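Local coordinates for exopolysaccharide biosynthesis protein (Pantoea stewartii subsp. stewartii DC283, PDB 6TGF) that modifies the bacterium's glycan biofilm, probably as a hydrolase of the exopolysaccharide, and is built as a trimer with a parallel beta-helix resembling a bacteriophage tailspike, at residues I87-L98 with F115-N125; I561-F569 with E609-V617. One frame throughout, in Å; residues are numbered along the deposited sequence.

Contact 1: I87-L98 with F115-N125; sequences IPVFLRDANGNL and FVKDNAALIAN. With EDO (1,2-ethanediol), chain X.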
loop_
_atom_site.group_PDB
_atom_site.type_symbol
_atom_site.label_atom_id
_atom_site.label_comp_id
_atom_site.label_asym_id
_atom_site.label_seq_id
_atom_site.Cartn_x
_atom_site.Cartn_y
_atom_site.Cartn_z
ATOM N N ILE B 87 54.970 -40.176 -24.359
ATOM C CA ILE B 87 54.417 -40.053 -25.744
ATOM C C ILE B 87 55.170 -38.937 -26.467
ATOM O O ILE B 87 55.761 -38.073 -25.822
ATOM C CB ILE B 87 52.891 -39.818 -25.726
ATOM C CG1 ILE B 87 52.501 -38.491 -25.069
ATOM C CG2 ILE B 87 52.182 -40.997 -25.079
ATOM C CD1 ILE B 87 51.111 -38.012 -25.432
ATOM N N PRO B 88 55.187 -38.921 -27.821
ATOM C CA PRO B 88 55.910 -37.888 -28.562
ATOM C C PRO B 88 55.345 -36.481 -28.308
ATOM O O PRO B 88 54.139 -36.307 -28.378
ATOM C CB PRO B 88 55.758 -38.292 -30.038
ATOM C CG PRO B 88 54.568 -39.230 -30.067
ATOM C CD PRO B 88 54.536 -39.897 -28.709
ATOM N N VAL B 89 56.236 -35.534 -27.994
ATOM C CA VAL B 89 55.939 -34.080 -27.823
ATOM C C VAL B 89 56.782 -33.310 -28.842
ATOM O O VAL B 89 57.989 -33.603 -28.944
ATOM C CB VAL B 89 56.234 -33.604 -26.387
ATOM C CG1 VAL B 89 55.782 -32.169 -26.157
ATOM C CG2 VAL B 89 55.615 -34.521 -25.347
ATOM N N PHE B 90 56.166 -32.369 -29.562
ATOM C CA PHE B 90 56.813 -31.546 -30.616
ATOM C C PHE B 90 56.821 -30.077 -30.178
ATOM O O PHE B 90 55.748 -29.543 -29.839
ATOM C CB PHE B 90 56.097 -31.745 -31.954
ATOM C CG PHE B 90 55.840 -33.188 -32.297
ATOM C CD1 PHE B 90 56.845 -33.986 -32.819
ATOM C CD2 PHE B 90 54.597 -33.759 -32.077
ATOM C CE1 PHE B 90 56.608 -35.318 -33.123
ATOM C CE2 PHE B 90 54.362 -35.089 -32.383
ATOM C CZ PHE B 90 55.367 -35.867 -32.906
ATOM N N LEU B 91 58.007 -29.459 -30.171
ATOM C CA LEU B 91 58.195 -28.008 -29.915
ATOM C C LEU B 91 58.041 -27.257 -31.241
ATOM O O LEU B 91 58.849 -27.508 -32.155
ATOM C CB LEU B 91 59.578 -27.760 -29.300
ATOM C CG LEU B 91 59.956 -26.292 -29.097
ATOM C CD1 LEU B 91 59.041 -25.618 -28.089
ATOM C CD2 LEU B 91 61.406 -26.158 -28.666
ATOM N N ARG B 92 57.032 -26.386 -31.332
ATOM C CA ARG B 92 56.830 -25.442 -32.464
ATOM C C ARG B 92 57.569 -24.137 -32.149
ATOM O O ARG B 92 57.401 -23.632 -31.024
ATOM C CB ARG B 92 55.336 -25.192 -32.687
ATOM C CG ARG B 92 55.029 -24.174 -33.775
ATOM C CD ARG B 92 53.537 -23.941 -33.900
ATOM N NE ARG B 92 53.040 -23.004 -32.902
ATOM C CZ ARG B 92 51.758 -22.835 -32.590
ATOM N NH1 ARG B 92 50.824 -23.554 -33.191
ATOM N NH2 ARG B 92 51.414 -21.951 -31.669
ATOM N N ASP B 93 58.348 -23.617 -33.103
ATOM C CA ASP B 93 59.169 -22.386 -32.932
ATOM C C ASP B 93 58.437 -21.192 -33.560
ATOM O O ASP B 93 57.327 -21.389 -34.100
ATOM C CB ASP B 93 60.587 -22.576 -33.485
ATOM C CG ASP B 93 60.694 -22.715 -34.997
ATOM O OD1 ASP B 93 59.696 -22.441 -35.696
ATOM O OD2 ASP B 93 61.789 -23.092 -35.463
ATOM N N ALA B 94 59.045 -20.003 -33.478
ATOM C CA ALA B 94 58.504 -18.709 -33.962
ATOM C C ALA B 94 58.104 -18.808 -35.438
ATOM O O ALA B 94 56.982 -18.378 -35.777
ATOM C CB ALA B 94 59.524 -17.616 -33.754
ATOM N N ASN B 95 58.983 -19.365 -36.275
ATOM C CA ASN B 95 58.824 -19.410 -37.753
ATOM C C ASN B 95 57.857 -20.537 -38.140
ATOM O O ASN B 95 57.550 -20.652 -39.341
ATOM C CB ASN B 95 60.178 -19.544 -38.454
ATOM C CG ASN B 95 61.168 -18.485 -38.016
ATOM O OD1 ASN B 95 62.159 -18.789 -37.353
ATOM N ND2 ASN B 95 60.899 -17.235 -38.362
ATOM N N GLY B 96 57.404 -21.339 -37.168
ATOM C CA GLY B 96 56.337 -22.343 -37.344
ATOM C C GLY B 96 56.877 -23.752 -37.532
ATOM O O GLY B 96 56.054 -24.666 -37.723
ATOM N N ASN B 97 58.200 -23.933 -37.474
ATOM C CA ASN B 97 58.871 -25.245 -37.680
ATOM C C ASN B 97 58.631 -26.138 -36.459
ATOM O O ASN B 97 58.444 -25.595 -35.354
ATOM C CB ASN B 97 60.371 -25.094 -37.942
ATOM C CG ASN B 97 60.682 -24.186 -39.112
ATOM O OD1 ASN B 97 59.778 -23.709 -39.795
ATOM N ND2 ASN B 97 61.960 -23.941 -39.351
ATOM N N LEU B 98 58.655 -27.458 -36.664
ATOM C CA LEU B 98 58.403 -28.485 -35.621
ATOM C C LEU B 98 59.641 -29.369 -35.462
ATOM O O LEU B 98 60.189 -29.811 -36.486
ATOM C CB LEU B 98 57.192 -29.324 -36.035
ATOM C CG LEU B 98 55.894 -28.544 -36.219
ATOM C CD1 LEU B 98 55.057 -29.151 -37.332
ATOM C CD2 LEU B 98 55.109 -28.482 -34.920
ATOM N N PHE B 115 60.787 -19.866 -24.612
ATOM C CA PHE B 115 59.463 -20.412 -25.016
ATOM C C PHE B 115 58.513 -19.256 -25.356
ATOM O O PHE B 115 57.894 -19.280 -26.438
ATOM C CB PHE B 115 58.895 -21.300 -23.904
ATOM C CG PHE B 115 57.660 -22.082 -24.275
ATOM C CD1 PHE B 115 57.744 -23.195 -25.098
ATOM C CD2 PHE B 115 56.414 -21.719 -23.786
ATOM C CE1 PHE B 115 56.610 -23.918 -25.436
ATOM C CE2 PHE B 115 55.283 -22.446 -24.122
ATOM C CZ PHE B 115 55.381 -23.542 -24.946
ATOM N N VAL B 116 58.420 -18.274 -24.456
ATOM C CA VAL B 116 57.568 -17.055 -24.604
ATOM C C VAL B 116 58.129 -16.186 -25.738
ATOM O O VAL B 116 57.332 -15.763 -26.597
ATOM C CB VAL B 116 57.483 -16.278 -23.276
ATOM C CG1 VAL B 116 56.891 -14.889 -23.457
ATOM C CG2 VAL B 116 56.702 -17.055 -22.227
ATOM N N LYS B 117 59.446 -15.945 -25.736
ATOM C CA LYS B 117 60.164 -15.086 -26.720
ATOM C C LYS B 117 59.916 -15.601 -28.144
ATOM O O LYS B 117 59.717 -14.764 -29.048
ATOM C CB LYS B 117 61.670 -15.058 -26.431
ATOM C CG LYS B 117 62.311 -13.682 -26.524
ATOM C CD LYS B 117 63.811 -13.675 -26.323
ATOM C CE LYS B 117 64.234 -14.124 -24.940
ATOM N NZ LYS B 117 65.619 -13.695 -24.635
ATOM N N ASP B 118 59.929 -16.928 -28.323
ATOM C CA ASP B 118 59.778 -17.615 -29.634
ATOM C C ASP B 118 58.295 -17.817 -29.975
ATOM O O ASP B 118 58.024 -18.415 -31.031
ATOM C CB ASP B 118 60.500 -18.966 -29.636
ATOM C CG ASP B 118 62.014 -18.857 -29.559
ATOM O OD1 ASP B 118 62.532 -17.755 -29.806
ATOM O OD2 ASP B 118 62.661 -19.878 -29.258
ATOM N N ASN B 119 57.372 -17.348 -29.127
ATOM C CA ASN B 119 55.914 -17.609 -29.268
ATOM C C ASN B 119 55.728 -19.101 -29.578
ATOM O O ASN B 119 54.975 -19.432 -30.517
ATOM C CB ASN B 119 55.286 -16.702 -30.331
ATOM C CG ASN B 119 53.778 -16.820 -30.400
ATOM O OD1 ASN B 119 53.100 -16.794 -29.373
ATOM N ND2 ASN B 119 53.245 -16.956 -31.603
ATOM N N ALA B 120 56.417 -19.960 -28.821
ATOM C CA ALA B 120 56.528 -21.417 -29.060
ATOM C C ALA B 120 55.294 -22.134 -28.504
ATOM O O ALA B 120 54.541 -21.510 -27.740
ATOM C CB ALA B 120 57.796 -21.943 -28.435
ATOM N N ALA B 121 55.105 -23.398 -28.886
ATOM C CA ALA B 121 54.033 -24.289 -28.383
ATOM C C ALA B 121 54.559 -25.724 -28.284
ATOM O O ALA B 121 55.417 -26.102 -29.108
ATOM C CB ALA B 121 52.825 -24.211 -29.284
ATOM N N LEU B 122 54.063 -26.480 -27.301
ATOM C CA LEU B 122 54.276 -27.945 -27.177
ATOM C C LEU B 122 53.035 -28.656 -27.725
ATOM O O LEU B 122 51.973 -28.559 -27.080
ATOM C CB LEU B 122 54.522 -28.307 -25.708
ATOM C CG LEU B 122 55.804 -27.747 -25.089
ATOM C CD1 LEU B 122 55.910 -28.136 -23.623
ATOM C CD2 LEU B 122 57.036 -28.216 -25.848
ATOM N N ILE B 123 53.162 -29.308 -28.886
ATOM C CA ILE B 123 52.078 -30.114 -29.524
ATOM C C ILE B 123 52.223 -31.572 -29.071
ATOM O O ILE B 123 53.357 -32.093 -29.093
ATOM C CB ILE B 123 52.095 -29.976 -31.062
ATOM C CG1 ILE B 123 51.716 -28.561 -31.509
ATOM C CG2 ILE B 123 51.200 -31.017 -31.718
ATOM C CD1 ILE B 123 52.892 -27.691 -31.861
ATOM N N ALA B 124 51.106 -32.193 -28.679
ATOM C CA ALA B 124 51.000 -33.619 -28.291
ATOM C C ALA B 124 49.525 -34.037 -28.299
ATOM O O ALA B 124 48.669 -33.189 -28.624
ATOM C CB ALA B 124 51.629 -33.834 -26.935
ATOM N N ASN B 125 49.248 -35.299 -27.964
ATOM C CA ASN B 125 47.873 -35.856 -27.843
ATOM C C ASN B 125 47.135 -35.082 -26.755
ATOM O O ASN B 125 47.633 -34.985 -25.636
ATOM C CB ASN B 125 47.907 -37.358 -27.541
ATOM C CG ASN B 125 46.574 -38.047 -27.736
ATOM O OD1 ASN B 125 45.518 -37.456 -27.522
ATOM N ND2 ASN B 125 46.613 -39.310 -28.129
HETATM C C1 EDO X . 61.734 -22.646 -26.968
HETATM O O1 EDO X . 61.840 -22.306 -28.338
HETATM C C2 EDO X . 62.918 -23.385 -26.460
HETATM O O2 EDO X . 62.698 -24.055 -25.233
HETATM O O HOH W 1 54.843 -20.710 -33.531
#
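Ile-87 opens the contact by laying CD1 on CB of Asn-125, the two side chains crossing at about a right angle. Val-89, a branched residue at home in a strand, sets CG1 against CB of Leu-122 at 4.1 Å. Phe-90 bonds Ile-123 in both directions, its N 2.9 Å from Ile-123 O at a nearly straight 174°; its ring meets that same carbonyl obliquely. On the other face of the sheet Leu-91 drives CD1 between CB of Ala-120, CD2 of Leu-122 and the ring edge of Phe-115, 4.0 Å from CE1. Arg-92 pairs with Ala-121, its N 2.8 Å from Ala-121 O. A bend at chi3 (82°) folds its guanidinium over the alanine, whose CB lies 3.6 Å from NH2; so small a residue lets the flat group lie close, while CB of Arg-92 packs on CD1 of Ile-123. A water joins Asp-93 O to Asn-119 O, and Ala-94 rests against the carbonyl of Asp-118, where a Schellman motif at Asn-119 ends helix 109-117. Leu-98 returns to touch CD1 of Ile-123. Strands 89-92 and 121-124 are antiparallel neighbours inside a five-stranded sheet, largely within the region that matches the head-binding family of phage tailspikes.

Contact 2: I561-F569 with E609-V617; sequences IEVFGQSQF and EGSSPVLDV. With EDO (1,2-ethanediol), chain C.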
loop_
_atom_site.group_PDB
_atom_site.type_symbol
_atom_site.label_atom_id
_atom_site.label_comp_id
_atom_site.label_asym_id
_atom_site.label_seq_id
_atom_site.Cartn_x
_atom_site.Cartn_y
_atom_site.Cartn_z
ATOM N N ILE B 561 -35.272 24.989 4.670
ATOM C CA ILE B 561 -34.926 24.312 5.956
ATOM C C ILE B 561 -36.166 23.562 6.450
ATOM O O ILE B 561 -37.126 24.230 6.891
ATOM C CB ILE B 561 -34.418 25.323 7.003
ATOM C CG1 ILE B 561 -33.121 26.002 6.556
ATOM C CG2 ILE B 561 -34.262 24.659 8.365
ATOM C CD1 ILE B 561 -32.819 27.286 7.293
ATOM N N GLU B 562 -36.142 22.229 6.363
ATOM C CA GLU B 562 -37.189 21.332 6.917
ATOM C C GLU B 562 -36.850 21.035 8.381
ATOM O O GLU B 562 -35.820 20.377 8.624
ATOM C CB GLU B 562 -37.275 20.040 6.104
ATOM C CG GLU B 562 -38.264 19.033 6.661
ATOM C CD GLU B 562 -38.275 17.696 5.942
ATOM O OE1 GLU B 562 -39.009 16.796 6.387
ATOM O OE2 GLU B 562 -37.543 17.555 4.943
ATOM N N VAL B 563 -37.679 21.517 9.312
ATOM C CA VAL B 563 -37.642 21.124 10.752
ATOM C C VAL B 563 -38.535 19.890 10.907
ATOM O O VAL B 563 -39.747 20.059 11.151
ATOM C CB VAL B 563 -38.080 22.273 11.682
ATOM C CG1 VAL B 563 -38.018 21.874 13.150
ATOM C CG2 VAL B 563 -37.262 23.533 11.442
ATOM N N PHE B 564 -37.954 18.699 10.735
ATOM C CA PHE B 564 -38.654 17.392 10.831
ATOM C C PHE B 564 -38.812 17.010 12.304
ATOM O O PHE B 564 -37.867 17.231 13.081
ATOM C CB PHE B 564 -37.900 16.312 10.055
ATOM C CG PHE B 564 -38.529 14.945 10.141
ATOM C CD1 PHE B 564 -39.716 14.676 9.478
ATOM C CD2 PHE B 564 -37.949 13.938 10.896
ATOM C CE1 PHE B 564 -40.306 13.424 9.562
ATOM C CE2 PHE B 564 -38.540 12.685 10.977
ATOM C CZ PHE B 564 -39.718 12.432 10.310
ATOM N N GLY B 565 -39.967 16.433 12.655
ATOM C CA GLY B 565 -40.374 16.125 14.039
ATOM C C GLY B 565 -41.606 16.922 14.424
ATOM O O GLY B 565 -42.062 17.728 13.591
ATOM N N GLN B 566 -42.123 16.727 15.641
ATOM C CA GLN B 566 -43.416 17.318 16.081
ATOM C C GLN B 566 -43.324 17.839 17.520
ATOM O O GLN B 566 -42.374 17.465 18.238
ATOM C CB GLN B 566 -44.532 16.279 15.966
ATOM C CG GLN B 566 -44.415 15.134 16.961
ATOM C CD GLN B 566 -45.727 14.410 17.128
ATOM O OE1 GLN B 566 -46.097 13.566 16.316
ATOM N NE2 GLN B 566 -46.438 14.734 18.195
ATOM N N SER B 567 -44.301 18.666 17.907
ATOM C CA SER B 567 -44.563 19.122 19.298
ATOM C C SER B 567 -45.491 18.116 19.991
ATOM O O SER B 567 -46.327 17.506 19.291
ATOM C CB SER B 567 -45.143 20.515 19.309
ATOM O OG SER B 567 -45.609 20.868 20.603
ATOM N N GLN B 568 -45.345 17.965 21.311
ATOM C CA GLN B 568 -46.064 16.975 22.161
ATOM C C GLN B 568 -45.526 15.567 21.878
ATOM O O GLN B 568 -45.043 15.323 20.755
ATOM C CB GLN B 568 -47.577 17.006 21.917
ATOM C CG GLN B 568 -48.200 18.396 21.955
ATOM C CD GLN B 568 -48.070 19.070 23.300
ATOM O OE1 GLN B 568 -47.923 18.423 24.335
ATOM N NE2 GLN B 568 -48.129 20.391 23.294
ATOM N N PHE B 569 -45.602 14.683 22.876
ATOM C CA PHE B 569 -45.339 13.224 22.751
ATOM C C PHE B 569 -46.195 12.453 23.767
ATOM O O PHE B 569 -45.794 11.346 24.174
ATOM C CB PHE B 569 -43.845 12.937 22.931
ATOM C CG PHE B 569 -43.243 13.535 24.177
ATOM C CD1 PHE B 569 -42.743 14.827 24.171
ATOM C CD2 PHE B 569 -43.183 12.813 25.357
ATOM C CE1 PHE B 569 -42.192 15.381 25.316
ATOM C CE2 PHE B 569 -42.632 13.369 26.502
ATOM C CZ PHE B 569 -42.137 14.651 26.480
ATOM N N GLU B 609 -46.826 21.269 9.123
ATOM C CA GLU B 609 -47.659 20.044 8.990
ATOM C C GLU B 609 -47.929 19.470 10.385
ATOM O O GLU B 609 -47.092 19.686 11.286
ATOM C CB GLU B 609 -46.964 18.996 8.120
ATOM C CG GLU B 609 -47.061 19.268 6.630
ATOM C CD GLU B 609 -46.465 18.178 5.754
ATOM O OE1 GLU B 609 -46.251 17.061 6.263
ATOM O OE2 GLU B 609 -46.212 18.450 4.565
ATOM N N GLY B 610 -49.057 18.768 10.542
ATOM C CA GLY B 610 -49.453 18.064 11.779
ATOM C C GLY B 610 -49.233 18.915 13.018
ATOM O O GLY B 610 -49.623 20.096 13.001
ATOM N N SER B 611 -48.628 18.333 14.058
ATOM C CA SER B 611 -48.297 19.007 15.340
ATOM C C SER B 611 -46.946 19.720 15.202
ATOM O O SER B 611 -45.922 19.137 15.600
ATOM C CB SER B 611 -48.311 18.020 16.482
ATOM O OG SER B 611 -48.054 18.666 17.720
ATOM N N SER B 612 -46.957 20.938 14.650
ATOM C CA SER B 612 -45.756 21.727 14.259
ATOM C C SER B 612 -44.752 21.786 15.408
ATOM O O SER B 612 -45.134 22.020 16.551
ATOM C CB SER B 612 -46.143 23.113 13.816
ATOM O OG SER B 612 -45.002 23.844 13.392
ATOM N N PRO B 613 -43.442 21.575 15.141
ATOM C CA PRO B 613 -42.404 21.796 16.149
ATOM C C PRO B 613 -42.018 23.276 16.307
ATOM O O PRO B 613 -41.318 23.583 17.255
ATOM C CB PRO B 613 -41.225 20.975 15.605
ATOM C CG PRO B 613 -41.391 21.044 14.101
ATOM C CD PRO B 613 -42.887 21.092 13.865
ATOM N N VAL B 614 -42.481 24.142 15.396
ATOM C CA VAL B 614 -42.126 25.593 15.330
ATOM C C VAL B 614 -43.405 26.431 15.471
ATOM O O VAL B 614 -44.417 26.076 14.835
ATOM C CB VAL B 614 -41.378 25.914 14.021
ATOM C CG1 VAL B 614 -41.117 27.404 13.849
ATOM C CG2 VAL B 614 -40.077 25.132 13.917
ATOM N N LEU B 615 -43.343 27.504 16.269
ATOM C CA LEU B 615 -44.451 28.474 16.496
ATOM C C LEU B 615 -44.198 29.760 15.700
ATOM O O LEU B 615 -45.165 30.289 15.120
ATOM C CB LEU B 615 -44.554 28.788 17.992
ATOM C CG LEU B 615 -44.879 27.609 18.909
ATOM C CD1 LEU B 615 -45.016 28.080 20.348
ATOM C CD2 LEU B 615 -46.144 26.888 18.469
ATOM N N ASP B 616 -42.953 30.250 15.697
ATOM C CA ASP B 616 -42.540 31.528 15.056
ATOM C C ASP B 616 -41.206 31.329 14.327
ATOM O O ASP B 616 -40.444 30.420 14.715
ATOM C CB ASP B 616 -42.418 32.654 16.089
ATOM C CG ASP B 616 -43.724 33.371 16.381
ATOM O OD1 ASP B 616 -44.239 34.046 15.466
ATOM O OD2 ASP B 616 -44.214 33.251 17.522
ATOM N N VAL B 617 -40.950 32.159 13.312
ATOM C CA VAL B 617 -39.660 32.227 12.563
ATOM C C VAL B 617 -39.302 33.703 12.360
ATOM O O VAL B 617 -40.159 34.454 11.851
ATOM C CB VAL B 617 -39.745 31.484 11.215
ATOM C CG1 VAL B 617 -38.476 31.643 10.392
ATOM C CG2 VAL B 617 -40.076 30.013 11.398
HETATM C C1 EDO C . -46.079 15.972 28.406
HETATM O O1 EDO C . -44.847 16.514 28.840
HETATM C C2 EDO C . -46.648 16.678 27.227
HETATM O O2 EDO C . -46.579 15.951 26.010
#
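With OG anti to the backbone N (chi1 -177°), Ser-611 swings its hydroxyl onto the carbonyl of Ser-567, donating at 2.6 Å between OG and O. Gln-566 has CG between its own N and carbonyl carbon (chi1 69°), and its extended chain carries NE2 back to that oxygen, 3.0 Å from Ser-567 O, and to Gln-568 O. Amide and hydroxyl reach Ser-567 O from opposite faces of the carbonyl plane, which should steady the peptide; OE1 of Gln-566 is taken by Gly-588. Ser-567 N donates to Ser-611 O at 2.9 Å, from above the carbonyl plane. Serine suits both places, small yet able to bond: OG of Ser-567 is held by Gly-635 O. The loop leaving strand 558-564 here meets the crossover from strand 602-610 to strand 614-620, between two antiparallel sheets whose packing, Ile-561 on Leu-547 included, is consistent with a beta-sandwich. Pro-613, a rigid ring at a bend, puts CG 3.6 Å from CG1 of Val-563 and also touches the carbonyl of Gly-565, whose positive phi (116°) suits glycine. CG2 of Val-614 lies 3.9 Å from CG1 of Val-563. Glu-609 extends its sheet into a second subunit, another copy of the protein, by an antiparallel ladder.

In the fold
The two contacts stand on opposite sides of the chain's centre, their own centres about 119 Å apart, with the parallel beta-helix between them. They share no element. Contact 1 joins neighbouring strands of a single sheet near the N terminus, so a regular backbone ladder does most of the binding and side chains sort onto two faces. In contact 2 a loop meets a crossover between sheets; one backbone bond and one serine hydroxyl replace the ladder, while a glutamine amide braces the loop from within. Contact 1 is only partly buried, and no other chain touches it. Contact 2 is mostly buried and lies beside the second subunit, with Glu-562 bridging to Lys-645 of that subunit.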